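Long-range contacts in SusD-like carbohydrate binding protein BF1063 (Bacteroides fragilis NCTC 9343, PDB 3I4G), which probably binds carbohydrate at the outer membrane of the cell, as a member of the SusD family of glycan-capturing proteins: residues F87-W92 and P516-N521; P144-V149 and N156-T161; Y335-D340 and A475-S480; T481-T486 and G494-Y499. All coordinates share one frame; numbering follows the deposited sequence. Where two conformers were deposited one is given.

Overall arrangement
The four contacts fall into two pairs. Contacts 1 and 2 touch, their centres 15 Å apart, where Trp92 of helix 86-109 packs against Pro144; contact 1 joins helix 86-109 to helix 517-522 near the C-terminus, and contact 2 links two neighbouring loops beside it. Contacts 3 and 4 have centres 9 Å apart and share the two-stranded antiparallel sheet of strands 471-476 and 497-502. Contacts 2 and 3 have centres about 53 Å apart, on opposite sides of the chain's centre. Along the chain, contact 1 spans the other three, which close one after another inside it. The protein thus returns its C-terminal tail to its helical part after passing through most of the fold, including the small sheet at the far side.

Contact 1 of 4, residues F87-W92 and P516-N521; sequences FIKRYW and PQSEQN
Trp92 and Lys89 both send CG anti to the backbone N (chi1 179° in each), and from one side of helix 86-109 they reach Pro516 and the first turn of helix 517-522. The indole of Trp92 receives Pro516 over one face: CD of the proline lies 4.0 Å from the centroid of the six-membered ring, a CH-pi contact displaced toward the rim. Proline suits this N-cap position, since its compact, puckered ring packs on an aromatic while its O still accepts from Glu519 N and Gln520 N. Lys89 bends at its second and fourth torsions, so that CD lies 3.7 Å from Pro516 CB and NZ donates to Ser518 OG at 3.1 Å. That hydroxyl in turn gives its proton to Glu519 OE2 at 2.7 Å, on the anti lone pair of the carboxylate. Lys89 NZ and Glu519 OE2 themselves form only a long salt bridge of 3.8 Å. At the indole edge, in its plane, a water accepts from Trp92 NE1 at 3.0 Å and donates to Glu519 OE1 at 2.6 Å. Both carboxylate oxygens are therefore held, which fixes the rotation of the group, and the nearby ammonium would be expected to favour its ionised form.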
loop_
_atom_site.group_PDB
_atom_site.type_symbol
_atom_site.label_atom_id
_atom_site.label_comp_id
_atom_site.label_asym_id
_atom_site.label_seq_id
_atom_site.Cartn_x
_atom_site.Cartn_y
_atom_site.Cartn_z
ATOM N N PHE A 87 0.961 -15.243 -8.616
ATOM C CA PHE A 87 0.847 -13.836 -8.235
ATOM C C PHE A 87 2.094 -13.085 -8.632
ATOM O O PHE A 87 1.976 -11.975 -9.142
ATOM C CB PHE A 87 0.524 -13.713 -6.741
ATOM C CG PHE A 87 -0.831 -14.284 -6.392
ATOM C CD1 PHE A 87 -0.996 -15.622 -6.177
ATOM C CD2 PHE A 87 -1.951 -13.464 -6.324
ATOM C CE1 PHE A 87 -2.255 -16.146 -5.881
ATOM C CE2 PHE A 87 -3.199 -13.984 -6.027
ATOM C CZ PHE A 87 -3.355 -15.300 -5.787
ATOM N N ILE A 88 3.271 -13.659 -8.427
ATOM C CA ILE A 88 4.482 -12.948 -8.845
ATOM C C ILE A 88 4.474 -12.848 -10.373
ATOM O O ILE A 88 4.969 -11.861 -10.938
ATOM C CB ILE A 88 5.814 -13.521 -8.307
ATOM C CG1 ILE A 88 6.180 -14.861 -8.934
ATOM C CG2 ILE A 88 5.751 -13.568 -6.763
ATOM C CD1 ILE A 88 7.540 -15.461 -8.444
ATOM N N LYS A 89 3.957 -13.858 -11.081
ATOM C CA LYS A 89 3.889 -13.749 -12.541
ATOM C C LYS A 89 2.977 -12.617 -12.968
ATOM O O LYS A 89 3.308 -11.899 -13.935
ATOM C CB LYS A 89 3.456 -15.068 -13.168
ATOM C CG LYS A 89 3.322 -15.055 -14.682
ATOM C CD LYS A 89 4.646 -14.828 -15.375
ATOM C CE LYS A 89 4.493 -14.573 -16.876
ATOM N NZ LYS A 89 3.874 -15.687 -17.596
ATOM N N ARG A 90 1.844 -12.394 -12.285
ATOM C CA ARG A 90 0.983 -11.248 -12.618
ATOM C C ARG A 90 1.700 -9.933 -12.436
ATOM O O ARG A 90 1.600 -9.044 -13.280
ATOM C CB ARG A 90 -0.297 -11.188 -11.767
ATOM C CG ARG A 90 -1.360 -12.250 -12.053
ATOM C CD ARG A 90 -2.125 -11.999 -13.324
ATOM N NE ARG A 90 -2.950 -10.800 -13.255
ATOM C CZ ARG A 90 -3.545 -10.205 -14.292
ATOM N NH1 ARG A 90 -3.450 -10.691 -15.522
ATOM N NH2 ARG A 90 -4.262 -9.106 -14.105
ATOM N N TYR A 91 2.339 -9.745 -11.289
ATOM C CA TYR A 91 3.051 -8.489 -11.060
ATOM C C TYR A 91 4.088 -8.282 -12.175
ATOM O O TYR A 91 4.224 -7.184 -12.699
ATOM C CB TYR A 91 3.722 -8.474 -9.714
ATOM C CG TYR A 91 2.864 -8.190 -8.502
ATOM C CD1 TYR A 91 2.255 -6.953 -8.344
ATOM C CD2 TYR A 91 2.749 -9.105 -7.465
ATOM C CE1 TYR A 91 1.563 -6.630 -7.182
ATOM C CE2 TYR A 91 2.025 -8.795 -6.297
ATOM C CZ TYR A 91 1.467 -7.541 -6.166
ATOM O OH TYR A 91 0.810 -7.272 -4.978
ATOM N N TRP A 92 4.842 -9.324 -12.495
ATOM C CA TRP A 92 5.844 -9.246 -13.556
ATOM C C TRP A 92 5.228 -8.859 -14.908
ATOM O O TRP A 92 5.693 -7.911 -15.601
ATOM C CB TRP A 92 6.538 -10.588 -13.705
ATOM C CG TRP A 92 7.579 -10.663 -14.794
ATOM C CD1 TRP A 92 7.366 -10.934 -16.105
ATOM C CD2 TRP A 92 9.009 -10.512 -14.640
ATOM N NE1 TRP A 92 8.570 -10.932 -16.790
ATOM C CE2 TRP A 92 9.589 -10.700 -15.908
ATOM C CE3 TRP A 92 9.845 -10.263 -13.552
ATOM C CZ2 TRP A 92 10.978 -10.637 -16.110
ATOM C CZ3 TRP A 92 11.220 -10.181 -13.771
ATOM C CH2 TRP A 92 11.757 -10.378 -15.033
ATOM N N PRO A 516 9.927 -15.147 -12.509
ATOM C CA PRO A 516 8.918 -16.158 -12.780
ATOM C C PRO A 516 9.443 -17.295 -13.660
ATOM O O PRO A 516 10.195 -17.064 -14.603
ATOM C CB PRO A 516 7.816 -15.365 -13.487
ATOM C CG PRO A 516 7.981 -13.964 -12.965
ATOM C CD PRO A 516 9.444 -13.797 -12.814
ATOM N N GLN A 517 9.002 -18.506 -13.344
ATOM C CA GLN A 517 9.515 -19.712 -13.988
ATOM C C GLN A 517 9.356 -19.668 -15.499
ATOM O O GLN A 517 10.264 -20.109 -16.225
ATOM C CB GLN A 517 8.809 -20.962 -13.450
ATOM C CG GLN A 517 9.425 -22.264 -13.886
ATOM C CD GLN A 517 10.817 -22.428 -13.349
ATOM O OE1 GLN A 517 11.025 -22.361 -12.125
ATOM N NE2 GLN A 517 11.785 -22.661 -14.248
ATOM N N SER A 518 8.238 -19.145 -15.982
ATOM C CA SER A 518 8.039 -19.146 -17.436
ATOM C C SER A 518 9.117 -18.332 -18.148
ATOM O O SER A 518 9.499 -18.637 -19.304
ATOM C CB SER A 518 6.663 -18.604 -17.788
ATOM O OG SER A 518 6.502 -17.273 -17.374
ATOM N N GLU A 519 9.575 -17.269 -17.488
ATOM C CA GLU A 519 10.557 -16.360 -18.082
ATOM C C GLU A 519 11.947 -16.962 -17.991
ATOM O O GLU A 519 12.737 -16.813 -18.931
ATOM C CB GLU A 519 10.418 -14.974 -17.436
ATOM C CG GLU A 519 8.981 -14.431 -17.526
ATOM C CD GLU A 519 8.342 -14.588 -18.908
ATOM O OE1 GLU A 519 8.846 -13.957 -19.863
ATOM O OE2 GLU A 519 7.362 -15.362 -19.077
ATOM N N GLN A 520 12.247 -17.655 -16.894
ATOM C CA GLN A 520 13.485 -18.395 -16.797
ATOM C C GLN A 520 13.545 -19.452 -17.898
ATOM O O GLN A 520 14.614 -19.692 -18.488
ATOM C CB GLN A 520 13.598 -19.104 -15.451
ATOM C CG GLN A 520 13.619 -18.171 -14.232
ATOM C CD GLN A 520 14.132 -18.846 -12.983
ATOM O OE1 GLN A 520 15.050 -19.685 -13.046
ATOM N NE2 GLN A 520 13.547 -18.510 -11.834
ATOM N N ASN A 521 12.412 -20.088 -18.194
ATOM C CA ASN A 521 12.397 -21.168 -19.177
ATOM C C ASN A 521 12.664 -20.654 -20.576
ATOM O O ASN A 521 13.372 -21.301 -21.355
ATOM C CB ASN A 521 11.067 -21.935 -19.139
ATOM C CG ASN A 521 10.901 -22.777 -17.876
ATOM O OD1 ASN A 521 11.832 -22.959 -17.110
ATOM N ND2 ASN A 521 9.698 -23.281 -17.654
HETATM O O HOH W 1 8.456 -11.360 -19.724
#

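Contact 2 of 4, residues P144-V149 and N156-T161; sequences PLVENV and NNVTKT
Pro144 meets Val158 ring to methyl, and its side chain can be followed outward from the backbone. CB lies 3.5 Å from both Val158 CG2 and the carbonyl oxygen of Thr159; CG, one atom farther, presses on the same methyl at 3.4 Å, closer than usual for two carbons; CD packs on Trp92 of helix 86-109. Val158 places CG2 between its backbone N and carbonyl carbon, which aims that branch at the proline, while its other methyl, CG1, faces Val146 CG2 at 4.2 Å. The short branches of Val158 thus let one methyl press on the proline ring and the other meet Val146. No direct hydrogen bond joins 144-149 to 156-161. Instead Pro144 CA makes a CA-H...O contact with Thr159 O at 3.3 Å, and a water accepts a hydrogen bond from Leu145 N at 3.0 Å, donates to Thr159 O at 2.7 Å and also bonds to Thr161 OG1. Threonine serves well here, its hydroxyl meeting the water while its CB packs on Leu145 CB. Outside the pair, Val158 O accepts from Asn523. Joined through this water, the two irregular segments flank short helix 152-155 in the connection between helices 116-139 and 163-180 of the helical SusD-like N-terminal region.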
loop_
_atom_site.group_PDB
_atom_site.type_symbol
_atom_site.label_atom_id
_atom_site.label_comp_id
_atom_site.label_asym_id
_atom_site.label_seq_id
_atom_site.Cartn_x
_atom_site.Cartn_y
_atom_site.Cartn_z
ATOM N N PRO A 144 15.567 -7.268 -16.311
ATOM C CA PRO A 144 15.893 -6.518 -17.520
ATOM C C PRO A 144 15.407 -5.080 -17.503
ATOM O O PRO A 144 14.248 -4.801 -17.123
ATOM C CB PRO A 144 15.165 -7.289 -18.629
ATOM C CG PRO A 144 15.071 -8.691 -18.064
ATOM C CD PRO A 144 14.786 -8.488 -16.615
ATOM N N LEU A 145 16.291 -4.158 -17.878
ATOM C CA LEU A 145 15.966 -2.754 -17.983
ATOM C C LEU A 145 15.769 -2.484 -19.465
ATOM O O LEU A 145 16.725 -2.329 -20.230
ATOM C CB LEU A 145 17.084 -1.920 -17.354
ATOM C CG LEU A 145 16.875 -0.393 -17.426
ATOM C CD1 LEU A 145 15.598 0.038 -16.733
ATOM C CD2 LEU A 145 18.048 0.349 -16.795
ATOM N N VAL A 146 14.520 -2.508 -19.883
ATOM C CA VAL A 146 14.131 -2.350 -21.278
ATOM C C VAL A 146 13.547 -0.963 -21.491
ATOM O O VAL A 146 12.560 -0.555 -20.872
ATOM C CB VAL A 146 13.109 -3.383 -21.673
ATOM C CG1 VAL A 146 12.703 -3.212 -23.162
ATOM C CG2 VAL A 146 13.665 -4.798 -21.398
ATOM N N GLU A 147 14.148 -0.224 -22.404
ATOM C CA GLU A 147 13.728 1.127 -22.777
ATOM C C GLU A 147 13.278 1.252 -24.223
ATOM O O GLU A 147 12.563 2.175 -24.577
ATOM C CB GLU A 147 14.907 2.078 -22.551
ATOM C CG GLU A 147 15.386 2.095 -21.123
ATOM C CD GLU A 147 16.695 2.858 -20.929
ATOM O OE1 GLU A 147 16.671 4.106 -20.940
ATOM O OE2 GLU A 147 17.732 2.198 -20.662
ATOM N N ASN A 148 13.732 0.336 -25.062
ATOM C CA ASN A 148 13.437 0.352 -26.486
ATOM C C ASN A 148 12.344 -0.629 -26.842
ATOM O O ASN A 148 12.074 -1.565 -26.086
ATOM C CB ASN A 148 14.681 -0.012 -27.284
ATOM C CG ASN A 148 15.778 0.975 -27.113
ATOM O OD1 ASN A 148 15.534 2.171 -26.956
ATOM N ND2 ASN A 148 17.010 0.495 -27.163
ATOM N N VAL A 149 11.694 -0.397 -27.976
ATOM C CA VAL A 149 10.661 -1.271 -28.467
ATOM C C VAL A 149 11.366 -2.506 -29.032
ATOM O O VAL A 149 12.253 -2.396 -29.880
ATOM C CB VAL A 149 9.804 -0.546 -29.524
ATOM C CG1 VAL A 149 8.791 -1.511 -30.148
ATOM C CG2 VAL A 149 9.130 0.676 -28.890
ATOM N N ASN A 156 12.884 -12.015 -25.599
ATOM C CA ASN A 156 13.210 -13.325 -25.015
ATOM C C ASN A 156 14.713 -13.540 -24.780
ATOM O O ASN A 156 15.116 -14.590 -24.261
ATOM C CB ASN A 156 12.580 -14.451 -25.887
ATOM C CG ASN A 156 11.052 -14.495 -25.776
ATOM O OD1 ASN A 156 10.457 -14.031 -24.794
ATOM N ND2 ASN A 156 10.415 -15.114 -26.760
ATOM N N ASN A 157 15.545 -12.548 -25.099
ATOM C CA ASN A 157 16.992 -12.649 -24.936
ATOM C C ASN A 157 17.657 -11.508 -24.177
ATOM O O ASN A 157 18.878 -11.420 -24.120
ATOM C CB ASN A 157 17.628 -12.816 -26.330
ATOM C CG ASN A 157 17.396 -14.212 -26.893
ATOM O OD1 ASN A 157 17.971 -15.181 -26.405
ATOM N ND2 ASN A 157 16.522 -14.317 -27.884
ATOM N N VAL A 158 16.853 -10.671 -23.539
ATOM C CA VAL A 158 17.403 -9.594 -22.718
ATOM C C VAL A 158 18.167 -10.139 -21.512
ATOM O O VAL A 158 17.946 -11.277 -21.096
ATOM C CB VAL A 158 16.298 -8.623 -22.221
ATOM C CG1 VAL A 158 15.752 -7.839 -23.417
ATOM C CG2 VAL A 158 15.195 -9.367 -21.439
ATOM N N THR A 159 19.070 -9.330 -20.958
ATOM C CA THR A 159 19.860 -9.672 -19.791
ATOM C C THR A 159 19.380 -8.861 -18.579
ATOM O O THR A 159 18.665 -7.860 -18.757
ATOM C CB THR A 159 21.344 -9.383 -20.023
ATOM O OG1 THR A 159 21.495 -8.008 -20.387
ATOM C CG2 THR A 159 21.892 -10.274 -21.144
ATOM N N LYS A 160 19.735 -9.301 -17.380
ATOM C CA LYS A 160 19.387 -8.576 -16.165
ATOM C C LYS A 160 20.291 -7.361 -15.947
ATOM O O LYS A 160 21.488 -7.384 -16.297
ATOM C CB LYS A 160 19.523 -9.452 -14.934
ATOM C CG LYS A 160 18.642 -10.670 -14.874
ATOM C CD LYS A 160 18.952 -11.443 -13.596
ATOM C CE LYS A 160 18.151 -12.741 -13.442
ATOM N NZ LYS A 160 18.364 -13.500 -12.181
ATOM N N THR A 161 19.722 -6.316 -15.354
ATOM C CA THR A 161 20.443 -5.151 -14.889
ATOM C C THR A 161 20.343 -5.228 -13.375
ATOM O O THR A 161 19.301 -5.659 -12.858
ATOM C CB THR A 161 19.842 -3.886 -15.451
ATOM O OG1 THR A 161 20.136 -3.847 -16.860
ATOM C CG2 THR A 161 20.431 -2.622 -14.784
HETATM O O HOH W 2 18.931 -5.181 -18.820
#

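Contact 3 of 4, residues Y335-D340 and A475-S480; sequences YKMSPD and APYPGS
A proline laid squarely over a tyrosine ring is the striking feature here: Pro339 CD sits 3.6 Å from the centroid of the Tyr477 ring, only 10° off its normal, a CH-pi contact over the centre of the face. Tyrosine suits the place because its ring offers this surface while its hydroxyl, at the far end, donates to Met337 O at 2.7 Å. The donor stands above the carbonyl plane, 51° out of it. A second hydrogen bond lies at the other end of the contact. Ser480 turns OG anti to its backbone N (chi1 167°), and donates to Asp340 OD1 at 2.7 Å, coming from above the carboxylate plane. Asp340 is itself positioned by an ST turn, its N donating to Ser338 OG at 3.0 Å. Its carboxylate also accepts from the backbone N of Thr481 and Gln482, so that three donors gather on two oxygens. This convergence clamps the type I beta turn from Tyr477 to Ser480 to the 335-340 loop and would be expected to stabilise the negative charge.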
loop_
_atom_site.group_PDB
_atom_site.type_symbol
_atom_site.label_atom_id
_atom_site.label_comp_id
_atom_site.label_asym_id
_atom_site.label_seq_id
_atom_site.Cartn_x
_atom_site.Cartn_y
_atom_site.Cartn_z
ATOM N N TYR A 335 -21.185 -5.308 13.820
ATOM C CA TYR A 335 -20.411 -6.437 13.312
ATOM C C TYR A 335 -20.452 -7.535 14.389
ATOM O O TYR A 335 -20.094 -7.297 15.536
ATOM C CB TYR A 335 -18.985 -6.019 13.012
ATOM C CG TYR A 335 -18.139 -7.130 12.427
ATOM C CD1 TYR A 335 -18.562 -7.889 11.332
ATOM C CD2 TYR A 335 -16.898 -7.384 12.921
ATOM C CE1 TYR A 335 -17.769 -8.881 10.792
ATOM C CE2 TYR A 335 -16.090 -8.358 12.390
ATOM C CZ TYR A 335 -16.515 -9.090 11.319
ATOM O OH TYR A 335 -15.678 -10.078 10.802
ATOM N N LYS A 336 -20.889 -8.732 14.014
ATOM C CA LYS A 336 -20.967 -9.882 14.913
ATOM C C LYS A 336 -20.022 -10.958 14.387
ATOM O O LYS A 336 -20.231 -11.507 13.296
ATOM C CB LYS A 336 -22.409 -10.374 15.015
ATOM C CG LYS A 336 -23.314 -9.316 15.604
ATOM C CD LYS A 336 -24.744 -9.754 15.681
ATOM C CE LYS A 336 -25.575 -8.642 16.242
ATOM N NZ LYS A 336 -27.018 -8.988 16.269
HETATM N N MSE A 337 -18.998 -11.258 15.190
HETATM C CA MSE A 337 -17.953 -12.179 14.819
HETATM C C MSE A 337 -17.341 -12.785 16.072
HETATM O O MSE A 337 -16.664 -12.068 16.825
HETATM C CB MSE A 337 -16.891 -11.416 14.002
HETATM C CG MSE A 337 -15.705 -12.256 13.480
HETATM SE SE MSE A 337 -16.215 -13.854 12.504
HETATM C CE MSE A 337 -17.553 -13.148 11.374
ATOM N N SER A 338 -17.509 -14.086 16.276
ATOM C CA SER A 338 -17.007 -14.742 17.467
ATOM C C SER A 338 -16.963 -16.232 17.275
ATOM O O SER A 338 -17.788 -16.782 16.533
ATOM C CB SER A 338 -17.966 -14.491 18.635
ATOM O OG SER A 338 -17.636 -15.306 19.777
ATOM N N PRO A 339 -16.047 -16.934 17.955
ATOM C CA PRO A 339 -16.117 -18.389 17.928
ATOM C C PRO A 339 -17.454 -18.968 18.428
ATOM O O PRO A 339 -17.758 -20.141 18.165
ATOM C CB PRO A 339 -14.998 -18.804 18.893
ATOM C CG PRO A 339 -14.030 -17.656 18.848
ATOM C CD PRO A 339 -14.889 -16.450 18.726
ATOM N N ASP A 340 -18.236 -18.159 19.143
ATOM C CA ASP A 340 -19.465 -18.643 19.744
ATOM C C ASP A 340 -20.712 -18.470 18.886
ATOM O O ASP A 340 -21.786 -18.965 19.241
ATOM C CB ASP A 340 -19.747 -17.895 21.050
ATOM C CG ASP A 340 -18.784 -18.201 22.146
ATOM O OD1 ASP A 340 -17.837 -18.962 21.914
ATOM O OD2 ASP A 340 -19.025 -17.698 23.291
ATOM N N ALA A 475 -8.302 -11.368 17.079
ATOM C CA ALA A 475 -8.910 -10.586 18.159
ATOM C C ALA A 475 -9.001 -11.386 19.431
ATOM O O ALA A 475 -9.024 -12.635 19.414
ATOM C CB ALA A 475 -10.303 -10.089 17.742
ATOM N N PRO A 476 -9.057 -10.673 20.563
ATOM C CA PRO A 476 -9.176 -11.363 21.835
ATOM C C PRO A 476 -10.618 -11.769 22.143
ATOM O O PRO A 476 -11.533 -10.981 21.905
ATOM C CB PRO A 476 -8.736 -10.316 22.862
ATOM C CG PRO A 476 -8.542 -9.042 22.149
ATOM C CD PRO A 476 -8.978 -9.217 20.735
ATOM N N TYR A 477 -10.807 -12.951 22.732
ATOM C CA TYR A 477 -12.114 -13.481 23.062
ATOM C C TYR A 477 -12.165 -14.093 24.471
ATOM O O TYR A 477 -12.529 -15.252 24.638
ATOM C CB TYR A 477 -12.555 -14.517 22.027
ATOM C CG TYR A 477 -12.930 -13.898 20.709
ATOM C CD1 TYR A 477 -14.173 -13.377 20.522
ATOM C CD2 TYR A 477 -12.020 -13.825 19.649
ATOM C CE1 TYR A 477 -14.521 -12.778 19.339
ATOM C CE2 TYR A 477 -12.373 -13.250 18.476
ATOM C CZ TYR A 477 -13.616 -12.730 18.310
ATOM O OH TYR A 477 -13.945 -12.123 17.091
ATOM N N PRO A 478 -11.818 -13.295 25.499
ATOM C CA PRO A 478 -11.905 -13.842 26.850
ATOM C C PRO A 478 -13.322 -14.282 27.202
ATOM O O PRO A 478 -13.472 -15.184 28.009
ATOM C CB PRO A 478 -11.429 -12.677 27.743
ATOM C CG PRO A 478 -11.662 -11.455 26.947
ATOM C CD PRO A 478 -11.310 -11.915 25.518
ATOM N N GLY A 479 -14.356 -13.687 26.639
ATOM C CA GLY A 479 -15.717 -14.087 27.007
ATOM C C GLY A 479 -16.273 -15.234 26.203
ATOM O O GLY A 479 -17.424 -15.580 26.391
ATOM N N SER A 480 -15.491 -15.825 25.307
ATOM C CA SER A 480 -15.987 -16.911 24.471
ATOM C C SER A 480 -15.984 -18.257 25.142
ATOM O O SER A 480 -14.966 -18.665 25.694
ATOM C CB SER A 480 -15.115 -16.968 23.203
ATOM O OG SER A 480 -15.310 -18.167 22.451
#

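Contact 4 of 4, residues T481-T486 and G494-Y499; sequences TQYATT and GNYRWY
The ring of Tyr483 has Tyr496 CB over one face, 4.3 Å above the plane and toward the rim, and Arg497 O at its edge, in the plane. It links a short, loosely formed helical turn at 483-486 to the start of strand 497-502, which forms an antiparallel two-stranded sheet with strand 471-476. The Trp498 indole, in turn, presents its edge to both partners: Tyr483 CD1 lies 3.9 Å from CE3, and Thr486 OG1 lies in the ring plane, 3.5 Å from CH2. With CG anti to the backbone N (chi1 173°), Tyr483 extends its ring across to the strand, where its hydroxyl donates to Arg497 O at 2.7 Å from above the carbonyl plane. The same hydroxyl accepts from Asp491 N, so a long aromatic with a polar end suits this buried place: the ring packs and the oxygen bonds twice. The CB of Arg497 points away from 481-486, and its guanidinium forms salt bridges with Asp491 and Glu289. Thr486 does two jobs, resting on the indole edge and closing the turn behind it. Its OG1 gives a proton to Gln482 O at 2.8 Å, reaching that oxygen from the face opposite to Thr485 N, which bonds the same oxygen at 3.3 Å.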
loop_
_atom_site.group_PDB
_atom_site.type_symbol
_atom_site.label_atom_id
_atom_site.label_comp_id
_atom_site.label_asym_id
_atom_site.label_seq_id
_atom_site.Cartn_x
_atom_site.Cartn_y
_atom_site.Cartn_z
ATOM N N THR A 481 -17.129 -18.940 25.073
ATOM C CA THR A 481 -17.284 -20.259 25.643
ATOM C C THR A 481 -16.644 -21.330 24.778
ATOM O O THR A 481 -16.206 -22.347 25.305
ATOM C CB THR A 481 -18.784 -20.642 25.816
ATOM O OG1 THR A 481 -19.403 -20.691 24.533
ATOM C CG2 THR A 481 -19.496 -19.635 26.688
ATOM N N GLN A 482 -16.605 -21.114 23.464
ATOM C CA GLN A 482 -16.074 -22.099 22.530
ATOM C C GLN A 482 -14.599 -21.937 22.229
ATOM O O GLN A 482 -13.986 -22.869 21.704
ATOM C CB GLN A 482 -16.822 -22.009 21.202
ATOM C CG GLN A 482 -18.329 -22.130 21.315
ATOM C CD GLN A 482 -18.724 -23.408 21.985
ATOM O OE1 GLN A 482 -19.222 -23.400 23.113
ATOM N NE2 GLN A 482 -18.424 -24.517 21.341
ATOM N N TYR A 483 -14.010 -20.810 22.609
ATOM C CA TYR A 483 -12.613 -20.522 22.292
ATOM C C TYR A 483 -11.642 -21.618 22.675
ATOM O O TYR A 483 -10.834 -22.094 21.841
ATOM C CB TYR A 483 -12.201 -19.224 23.013
ATOM C CG TYR A 483 -10.725 -18.932 22.884
ATOM C CD1 TYR A 483 -10.231 -18.291 21.771
ATOM C CD2 TYR A 483 -9.825 -19.287 23.874
ATOM C CE1 TYR A 483 -8.871 -18.037 21.611
ATOM C CE2 TYR A 483 -8.474 -19.012 23.737
ATOM C CZ TYR A 483 -8.008 -18.375 22.603
ATOM O OH TYR A 483 -6.657 -18.145 22.517
ATOM N N ALA A 484 -11.700 -22.065 23.922
ATOM C CA ALA A 484 -10.703 -23.015 24.413
ATOM C C ALA A 484 -10.603 -24.316 23.627
ATOM O O ALA A 484 -9.502 -24.902 23.530
ATOM C CB ALA A 484 -10.976 -23.342 25.901
ATOM N N THR A 485 -11.721 -24.779 23.100
ATOM C CA THR A 485 -11.729 -26.054 22.369
ATOM C C THR A 485 -11.718 -25.928 20.853
ATOM O O THR A 485 -11.665 -26.950 20.161
ATOM C CB THR A 485 -12.952 -26.904 22.785
ATOM O OG1 THR A 485 -14.155 -26.160 22.593
ATOM C CG2 THR A 485 -12.810 -27.339 24.256
ATOM N N THR A 486 -11.754 -24.707 20.320
ATOM C CA THR A 486 -11.801 -24.539 18.873
ATOM C C THR A 486 -10.615 -23.761 18.314
ATOM O O THR A 486 -10.298 -23.959 17.158
ATOM C CB THR A 486 -13.149 -23.933 18.413
ATOM O OG1 THR A 486 -13.347 -22.625 18.972
ATOM C CG2 THR A 486 -14.312 -24.838 18.835
ATOM N N GLY A 494 -1.839 -15.454 27.228
ATOM C CA GLY A 494 -2.962 -15.370 28.148
ATOM C C GLY A 494 -4.028 -14.348 27.827
ATOM O O GLY A 494 -4.851 -14.052 28.685
ATOM N N ASN A 495 -4.035 -13.843 26.597
ATOM C CA ASN A 495 -4.995 -12.810 26.211
ATOM C C ASN A 495 -6.126 -13.300 25.340
ATOM O O ASN A 495 -6.891 -12.500 24.807
ATOM C CB ASN A 495 -4.237 -11.643 25.598
ATOM C CG ASN A 495 -3.251 -11.053 26.569
ATOM O OD1 ASN A 495 -2.011 -11.093 26.372
ATOM N ND2 ASN A 495 -3.767 -10.566 27.650
ATOM N N TYR A 496 -6.251 -14.613 25.209
ATOM C CA TYR A 496 -7.391 -15.242 24.533
ATOM C C TYR A 496 -7.540 -14.821 23.067
ATOM O O TYR A 496 -8.641 -14.805 22.496
ATOM C CB TYR A 496 -8.719 -14.981 25.295
ATOM C CG TYR A 496 -8.686 -15.403 26.743
ATOM C CD1 TYR A 496 -8.239 -14.519 27.729
ATOM C CD2 TYR A 496 -9.087 -16.652 27.124
ATOM C CE1 TYR A 496 -8.151 -14.906 29.038
ATOM C CE2 TYR A 496 -9.037 -17.041 28.472
ATOM C CZ TYR A 496 -8.603 -16.154 29.396
ATOM O OH TYR A 496 -8.540 -16.550 30.746
ATOM N N ARG A 497 -6.411 -14.516 22.421
ATOM C CA ARG A 497 -6.434 -14.149 21.008
ATOM C C ARG A 497 -6.640 -15.401 20.154
ATOM O O ARG A 497 -6.127 -16.470 20.438
ATOM C CB ARG A 497 -5.144 -13.438 20.606
ATOM C CG ARG A 497 -4.930 -12.125 21.336
ATOM C CD ARG A 497 -3.584 -11.513 21.030
ATOM N NE ARG A 497 -2.542 -12.458 21.413
ATOM C CZ ARG A 497 -1.333 -12.516 20.876
ATOM N NH1 ARG A 497 -0.937 -11.607 20.004
ATOM N NH2 ARG A 497 -0.516 -13.499 21.199
ATOM N N TRP A 498 -7.403 -15.266 19.084
ATOM C CA TRP A 498 -7.673 -16.377 18.178
ATOM C C TRP A 498 -6.392 -16.784 17.409
ATOM O O TRP A 498 -5.708 -15.918 16.891
ATOM C CB TRP A 498 -8.792 -15.995 17.187
ATOM C CG TRP A 498 -9.236 -17.087 16.315
ATOM C CD1 TRP A 498 -8.997 -17.235 14.979
ATOM C CD2 TRP A 498 -10.015 -18.219 16.708
ATOM N NE1 TRP A 498 -9.577 -18.384 14.532
ATOM C CE2 TRP A 498 -10.208 -19.015 15.569
ATOM C CE3 TRP A 498 -10.557 -18.645 17.922
ATOM C CZ2 TRP A 498 -10.971 -20.197 15.595
ATOM C CZ3 TRP A 498 -11.282 -19.825 17.949
ATOM C CH2 TRP A 498 -11.492 -20.573 16.792
ATOM N N TYR A 499 -6.113 -18.092 17.289
ATOM C CA TYR A 499 -4.979 -18.539 16.494
ATOM C C TYR A 499 -5.370 -18.451 15.010
ATOM O O TYR A 499 -6.334 -19.089 14.574
ATOM C CB TYR A 499 -4.554 -19.972 16.811
ATOM C CG TYR A 499 -3.408 -20.390 15.912
ATOM C CD1 TYR A 499 -2.084 -20.032 16.228
ATOM C CD2 TYR A 499 -3.636 -21.084 14.726
ATOM C CE1 TYR A 499 -1.053 -20.371 15.401
ATOM C CE2 TYR A 499 -2.578 -21.425 13.886
ATOM C CZ TYR A 499 -1.302 -21.068 14.243
ATOM O OH TYR A 499 -0.229 -21.408 13.431
#